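Long-range contact in levoglucosan dehydrogenase (Pseudarthrobacter phenanthrenivorans, PDB 6A3F), which catalyses the NAD(+)-dependent oxidation of levoglucosan to 3-dehydrolevoglucosan, the ketone at carbon 3 of this anhydrosugar: residues V222-I236 against V262-N276. Numbering follows the deposited sequence.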
loop_
_atom_site.group_PDB
_atom_site.type_symbol
_atom_site.label_atom_id
_atom_site.label_comp_id
_atom_site.label_asym_id
_atom_site.label_seq_id
_atom_site.Cartn_x
_atom_site.Cartn_y
_atom_site.Cartn_z
ATOM N N VAL B 222 -22.298 -12.854 1.554
ATOM C CA VAL B 222 -22.937 -12.737 2.884
ATOM C C VAL B 222 -24.286 -13.483 2.896
ATOM O O VAL B 222 -24.491 -14.380 3.720
ATOM C CB VAL B 222 -23.138 -11.280 3.324
ATOM C CG1 VAL B 222 -23.729 -11.173 4.716
ATOM C CG2 VAL B 222 -21.828 -10.530 3.265
ATOM N N GLY B 223 -25.208 -13.076 2.007
ATOM C CA GLY B 223 -26.550 -13.694 1.905
ATOM C C GLY B 223 -27.605 -12.662 1.509
ATOM O O GLY B 223 -27.277 -11.524 1.068
ATOM N N GLU B 224 -28.883 -13.026 1.703
ATOM C CA GLU B 224 -29.956 -12.195 1.241
ATOM C C GLU B 224 -30.131 -11.003 2.176
ATOM O O GLU B 224 -29.849 -11.050 3.351
ATOM C CB GLU B 224 -31.272 -12.986 1.183
ATOM C CG GLU B 224 -31.274 -14.146 0.220
ATOM C CD GLU B 224 -31.297 -13.789 -1.265
ATOM O OE1 GLU B 224 -31.162 -12.582 -1.617
ATOM O OE2 GLU B 224 -31.380 -14.742 -2.074
ATOM N N PHE B 225 -30.711 -9.953 1.628
ATOM C CA PHE B 225 -31.025 -8.777 2.337
ATOM C C PHE B 225 -32.406 -8.897 3.007
ATOM O O PHE B 225 -33.373 -9.321 2.378
ATOM C CB PHE B 225 -31.076 -7.583 1.373
ATOM C CG PHE B 225 -29.760 -7.056 0.848
ATOM C CD1 PHE B 225 -28.714 -7.911 0.545
ATOM C CD2 PHE B 225 -29.570 -5.699 0.657
ATOM C CE1 PHE B 225 -27.530 -7.418 0.002
ATOM C CE2 PHE B 225 -28.376 -5.212 0.144
ATOM C CZ PHE B 225 -27.364 -6.073 -0.201
ATOM N N SER B 226 -32.500 -8.379 4.213
ATOM C CA SER B 226 -33.793 -8.337 4.950
ATOM C C SER B 226 -34.449 -6.957 4.818
ATOM O O SER B 226 -35.662 -6.820 4.567
ATOM C CB SER B 226 -33.580 -8.687 6.383
ATOM O OG SER B 226 -34.828 -8.644 7.058
ATOM N N ALA B 227 -33.675 -5.912 5.057
ATOM C CA ALA B 227 -34.174 -4.555 4.994
ATOM C C ALA B 227 -33.033 -3.582 4.655
ATOM O O ALA B 227 -31.886 -3.854 4.940
ATOM C CB ALA B 227 -34.873 -4.159 6.273
ATOM N N VAL B 228 -33.404 -2.431 4.106
ATOM C CA VAL B 228 -32.464 -1.350 3.792
ATOM C C VAL B 228 -32.951 0.012 4.314
ATOM O O VAL B 228 -34.149 0.266 4.537
ATOM C CB VAL B 228 -32.244 -1.292 2.268
ATOM C CG1 VAL B 228 -31.605 -2.555 1.719
ATOM C CG2 VAL B 228 -33.573 -1.001 1.549
ATOM N N ASN B 229 -32.004 0.944 4.449
ATOM C CA ASN B 229 -32.288 2.300 4.858
ATOM C C ASN B 229 -31.267 3.214 4.173
ATOM O O ASN B 229 -30.028 3.065 4.385
ATOM C CB ASN B 229 -32.247 2.450 6.379
ATOM C CG ASN B 229 -32.997 3.659 6.915
ATOM O OD1 ASN B 229 -32.916 4.756 6.391
ATOM N ND2 ASN B 229 -33.722 3.466 7.996
ATOM N N ALA B 230 -31.746 4.117 3.309
ATOM C CA ALA B 230 -30.851 4.705 2.313
ATOM C C ALA B 230 -30.986 6.222 2.218
ATOM O O ALA B 230 -31.964 6.830 2.626
ATOM C CB ALA B 230 -31.076 4.103 0.948
ATOM N N VAL B 231 -29.967 6.803 1.578
ATOM C CA VAL B 231 -29.967 8.186 1.159
ATOM C C VAL B 231 -29.436 8.240 -0.271
ATOM O O VAL B 231 -28.348 7.736 -0.529
ATOM C CB VAL B 231 -29.121 9.100 2.075
ATOM C CG1 VAL B 231 -29.042 10.534 1.524
ATOM C CG2 VAL B 231 -29.611 9.093 3.515
ATOM N N LEU B 232 -30.167 8.921 -1.176
ATOM C CA LEU B 232 -29.683 9.182 -2.530
ATOM C C LEU B 232 -29.328 10.657 -2.685
ATOM O O LEU B 232 -30.057 11.521 -2.227
ATOM C CB LEU B 232 -30.776 8.814 -3.532
ATOM C CG LEU B 232 -31.224 7.368 -3.521
ATOM C CD1 LEU B 232 -32.516 7.237 -4.318
ATOM C CD2 LEU B 232 -30.156 6.453 -4.095
ATOM N N SER B 233 -28.244 10.935 -3.382
ATOM C CA SER B 233 -27.788 12.257 -3.565
ATOM C C SER B 233 -27.501 12.494 -5.044
ATOM O O SER B 233 -27.032 11.581 -5.761
ATOM C CB SER B 233 -26.569 12.532 -2.729
ATOM O OG SER B 233 -26.799 12.252 -1.356
ATOM N N THR B 234 -27.822 13.714 -5.501
ATOM C CA THR B 234 -27.444 14.179 -6.830
ATOM C C THR B 234 -26.599 15.426 -6.647
ATOM O O THR B 234 -27.042 16.410 -6.004
ATOM C CB THR B 234 -28.655 14.445 -7.728
ATOM O OG1 THR B 234 -29.388 13.231 -7.832
ATOM C CG2 THR B 234 -28.259 14.934 -9.105
ATOM N N TRP B 235 -25.348 15.360 -7.104
ATOM C CA TRP B 235 -24.376 16.413 -6.882
ATOM C C TRP B 235 -24.206 17.336 -8.098
ATOM O O TRP B 235 -23.740 18.446 -7.922
ATOM C CB TRP B 235 -23.017 15.792 -6.578
ATOM C CG TRP B 235 -23.006 14.888 -5.392
ATOM C CD1 TRP B 235 -22.547 13.605 -5.345
ATOM C CD2 TRP B 235 -23.333 15.258 -4.045
ATOM N NE1 TRP B 235 -22.617 13.132 -4.059
ATOM C CE2 TRP B 235 -23.118 14.102 -3.248
ATOM C CE3 TRP B 235 -23.872 16.406 -3.446
ATOM C CZ2 TRP B 235 -23.358 14.077 -1.878
ATOM C CZ3 TRP B 235 -24.115 16.372 -2.084
ATOM C CH2 TRP B 235 -23.863 15.224 -1.322
ATOM N N ILE B 236 -24.443 16.816 -9.281
ATOM C CA ILE B 236 -24.320 17.598 -10.550
ATOM C C ILE B 236 -25.701 17.493 -11.206
ATOM O O ILE B 236 -26.066 16.512 -11.808
ATOM C CB ILE B 236 -23.155 17.078 -11.422
ATOM C CG1 ILE B 236 -21.820 17.334 -10.714
ATOM C CG2 ILE B 236 -23.222 17.679 -12.839
ATOM C CD1 ILE B 236 -20.610 16.758 -11.407
ATOM N N VAL B 262 -30.340 16.291 -14.540
ATOM C CA VAL B 262 -30.038 14.927 -14.156
ATOM C C VAL B 262 -31.088 14.523 -13.124
ATOM O O VAL B 262 -31.090 15.086 -12.013
ATOM C CB VAL B 262 -28.611 14.851 -13.573
ATOM C CG1 VAL B 262 -28.339 13.471 -12.982
ATOM C CG2 VAL B 262 -27.544 15.268 -14.595
ATOM N N ASP B 263 -31.871 13.514 -13.417
ATOM C CA ASP B 263 -32.955 13.156 -12.496
ATOM C C ASP B 263 -32.683 11.803 -11.905
ATOM O O ASP B 263 -33.624 11.018 -11.684
ATOM C CB ASP B 263 -34.299 13.170 -13.211
ATOM C CG ASP B 263 -34.325 12.252 -14.431
ATOM O OD1 ASP B 263 -33.278 11.648 -14.812
ATOM O OD2 ASP B 263 -35.407 12.130 -15.033
ATOM N N VAL B 264 -31.389 11.495 -11.734
ATOM C CA VAL B 264 -31.021 10.269 -11.081
ATOM C C VAL B 264 -29.995 10.620 -10.027
ATOM O O VAL B 264 -29.512 11.712 -10.012
ATOM C CB VAL B 264 -30.454 9.220 -12.045
ATOM C CG1 VAL B 264 -31.520 8.737 -12.996
ATOM C CG2 VAL B 264 -29.222 9.729 -12.771
ATOM N N ASP B 265 -29.684 9.610 -9.208
ATOM C CA ASP B 265 -28.727 9.720 -8.152
ATOM C C ASP B 265 -27.289 9.646 -8.720
ATOM O O ASP B 265 -27.038 8.801 -9.567
ATOM C CB ASP B 265 -28.987 8.547 -7.182
ATOM C CG ASP B 265 -28.843 7.182 -7.843
ATOM O OD1 ASP B 265 -29.698 6.794 -8.652
ATOM O OD2 ASP B 265 -27.860 6.443 -7.546
ATOM N N ASP B 266 -26.417 10.526 -8.231
ATOM C CA ASP B 266 -24.953 10.448 -8.418
ATOM C C ASP B 266 -24.300 9.542 -7.339
ATOM O O ASP B 266 -23.182 9.035 -7.532
ATOM C CB ASP B 266 -24.304 11.818 -8.314
ATOM C CG ASP B 266 -24.546 12.688 -9.566
ATOM O OD1 ASP B 266 -24.689 12.151 -10.702
ATOM O OD2 ASP B 266 -24.585 13.926 -9.322
ATOM N N GLU B 267 -25.045 9.294 -6.265
ATOM C CA GLU B 267 -24.491 8.668 -5.070
ATOM C C GLU B 267 -25.606 8.020 -4.260
ATOM O O GLU B 267 -26.708 8.603 -4.150
ATOM C CB GLU B 267 -23.755 9.702 -4.226
ATOM C CG GLU B 267 -23.083 9.114 -2.986
ATOM C CD GLU B 267 -22.027 10.008 -2.354
ATOM O OE1 GLU B 267 -21.419 10.776 -3.076
ATOM O OE2 GLU B 267 -21.824 9.941 -1.116
ATOM N N VAL B 268 -25.312 6.806 -3.743
ATOM C CA VAL B 268 -26.212 6.103 -2.892
ATOM C C VAL B 268 -25.427 5.609 -1.673
ATOM O O VAL B 268 -24.326 5.100 -1.814
ATOM C CB VAL B 268 -26.913 4.940 -3.615
ATOM C CG1 VAL B 268 -25.946 3.945 -4.236
ATOM C CG2 VAL B 268 -27.886 4.217 -2.689
ATOM N N MET B 269 -25.962 5.817 -0.477
ATOM C CA MET B 269 -25.509 5.001 0.643
ATOM C C MET B 269 -26.706 4.318 1.296
ATOM O O MET B 269 -27.796 4.895 1.378
ATOM C CB MET B 269 -24.703 5.813 1.665
ATOM C CG MET B 269 -25.458 6.816 2.481
ATOM S SD MET B 269 -24.440 7.798 3.659
ATOM C CE MET B 269 -25.559 9.170 3.946
ATOM N N THR B 270 -26.500 3.082 1.731
ATOM C CA THR B 270 -27.589 2.350 2.360
ATOM C C THR B 270 -27.008 1.498 3.481
ATOM O O THR B 270 -25.962 0.833 3.265
ATOM C CB THR B 270 -28.368 1.516 1.342
ATOM O OG1 THR B 270 -29.512 0.969 2.017
ATOM C CG2 THR B 270 -27.560 0.398 0.709
ATOM N N MET B 271 -27.706 1.486 4.631
ATOM C CA MET B 271 -27.455 0.471 5.640
ATOM C C MET B 271 -28.292 -0.769 5.306
ATOM O O MET B 271 -29.283 -0.712 4.550
ATOM C CB MET B 271 -27.758 0.975 7.045
ATOM C CG MET B 271 -27.069 2.281 7.428
ATOM S SD MET B 271 -27.182 2.712 9.191
ATOM C CE MET B 271 -28.883 3.295 9.283
ATOM N N ILE B 272 -27.856 -1.938 5.778
ATOM C CA ILE B 272 -28.427 -3.208 5.420
ATOM C C ILE B 272 -28.559 -4.060 6.679
ATOM O O ILE B 272 -27.647 -4.117 7.528
ATOM C CB ILE B 272 -27.550 -3.959 4.411
ATOM C CG1 ILE B 272 -27.265 -3.137 3.155
ATOM C CG2 ILE B 272 -28.101 -5.356 4.106
ATOM C CD1 ILE B 272 -26.015 -3.598 2.447
ATOM N N ARG B 273 -29.738 -4.686 6.801
ATOM C CA ARG B 273 -29.879 -5.802 7.686
ATOM C C ARG B 273 -29.996 -7.047 6.817
ATOM O O ARG B 273 -30.903 -7.167 5.983
ATOM C CB ARG B 273 -31.064 -5.645 8.648
ATOM C CG ARG B 273 -31.327 -6.918 9.450
ATOM C CD ARG B 273 -30.284 -7.224 10.545
ATOM N NE ARG B 273 -30.356 -6.144 11.532
ATOM C CZ ARG B 273 -29.607 -6.067 12.618
ATOM N NH1 ARG B 273 -28.785 -7.065 12.922
ATOM N NH2 ARG B 273 -29.662 -4.985 13.361
ATOM N N PHE B 274 -29.096 -7.989 7.026
ATOM C CA PHE B 274 -29.128 -9.197 6.271
ATOM C C PHE B 274 -30.144 -10.180 6.899
ATOM O O PHE B 274 -30.317 -10.180 8.124
ATOM C CB PHE B 274 -27.739 -9.843 6.214
ATOM C CG PHE B 274 -26.769 -9.102 5.326
ATOM C CD1 PHE B 274 -26.740 -9.340 3.960
ATOM C CD2 PHE B 274 -25.933 -8.134 5.870
ATOM C CE1 PHE B 274 -25.852 -8.643 3.156
ATOM C CE2 PHE B 274 -25.031 -7.452 5.062
ATOM C CZ PHE B 274 -25.005 -7.708 3.706
ATOM N N ALA B 275 -30.707 -11.033 6.051
ATOM C CA ALA B 275 -31.614 -12.146 6.471
ATOM C C ALA B 275 -30.955 -13.005 7.555
ATOM O O ALA B 275 -31.639 -13.386 8.484
ATOM C CB ALA B 275 -32.030 -12.994 5.294
ATOM N N ASN B 276 -29.650 -13.268 7.474
ATOM C CA ASN B 276 -28.975 -14.135 8.435
ATOM C C ASN B 276 -28.570 -13.393 9.726
ATOM O O ASN B 276 -27.943 -14.011 10.564
ATOM C CB ASN B 276 -27.788 -14.805 7.759
ATOM C CG ASN B 276 -26.679 -13.829 7.407
ATOM O OD1 ASN B 276 -26.635 -12.740 7.953
ATOM N ND2 ASN B 276 -25.818 -14.242 6.493
HETATM O O HOH W 1 -28.596 -12.987 4.936
HETATM O O HOH W 2 -24.879 14.114 -12.539
#
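Val231 and Met269 trade two backbone hydrogen bonds in an antiparallel pair, strands 225-233 and 267-274 of the open sheet in the Gfo/Idh/MocA C-terminal substrate-binding domain. The pair illustrates how the ends of a ladder reuse their carbonyls: each has a classic beta bulge. At one, Arg273 O accepts Ser226 N and Ala227 N; at the other, Ser233 O takes Asp266 N and, weakly, Glu267 N. Between them Met271 O is also doubly used, by Asn229 N and Thr270 OG1 from opposite faces of its plane. Asn229, Val231, Met269 and Met271 pack on the second subunit of the homotetramer; Val228 and Ala230, on the other face, meet helix 380-399.

Past Ser233 side chains take over. Thr234 OG1 donates to Val264 O (2.7 Å). Asp266 OD2 receives Trp235 N on its anti side and Ile236 N nearly along its C-O axis, while water 2 links Asp266 OD1 to Ile236 O. At the other end Glu224 O accepts Ala275 N (2.8 Å) and water 1, bonded in turn by Asn276 N. The Phe274 ring lies between Val222 CG1 and Ile272 CG2, its edge to the face of Phe225, planes 71° apart.

Extended, with CG anti to its backbone N (chi1 -177°), Glu267 reaches Ser176 of the second subunit through OE2; its OE1, also bonded by Thr285, meets Trp235 NE1 at 2.8 Å, in the indole plane but above the carboxylate's.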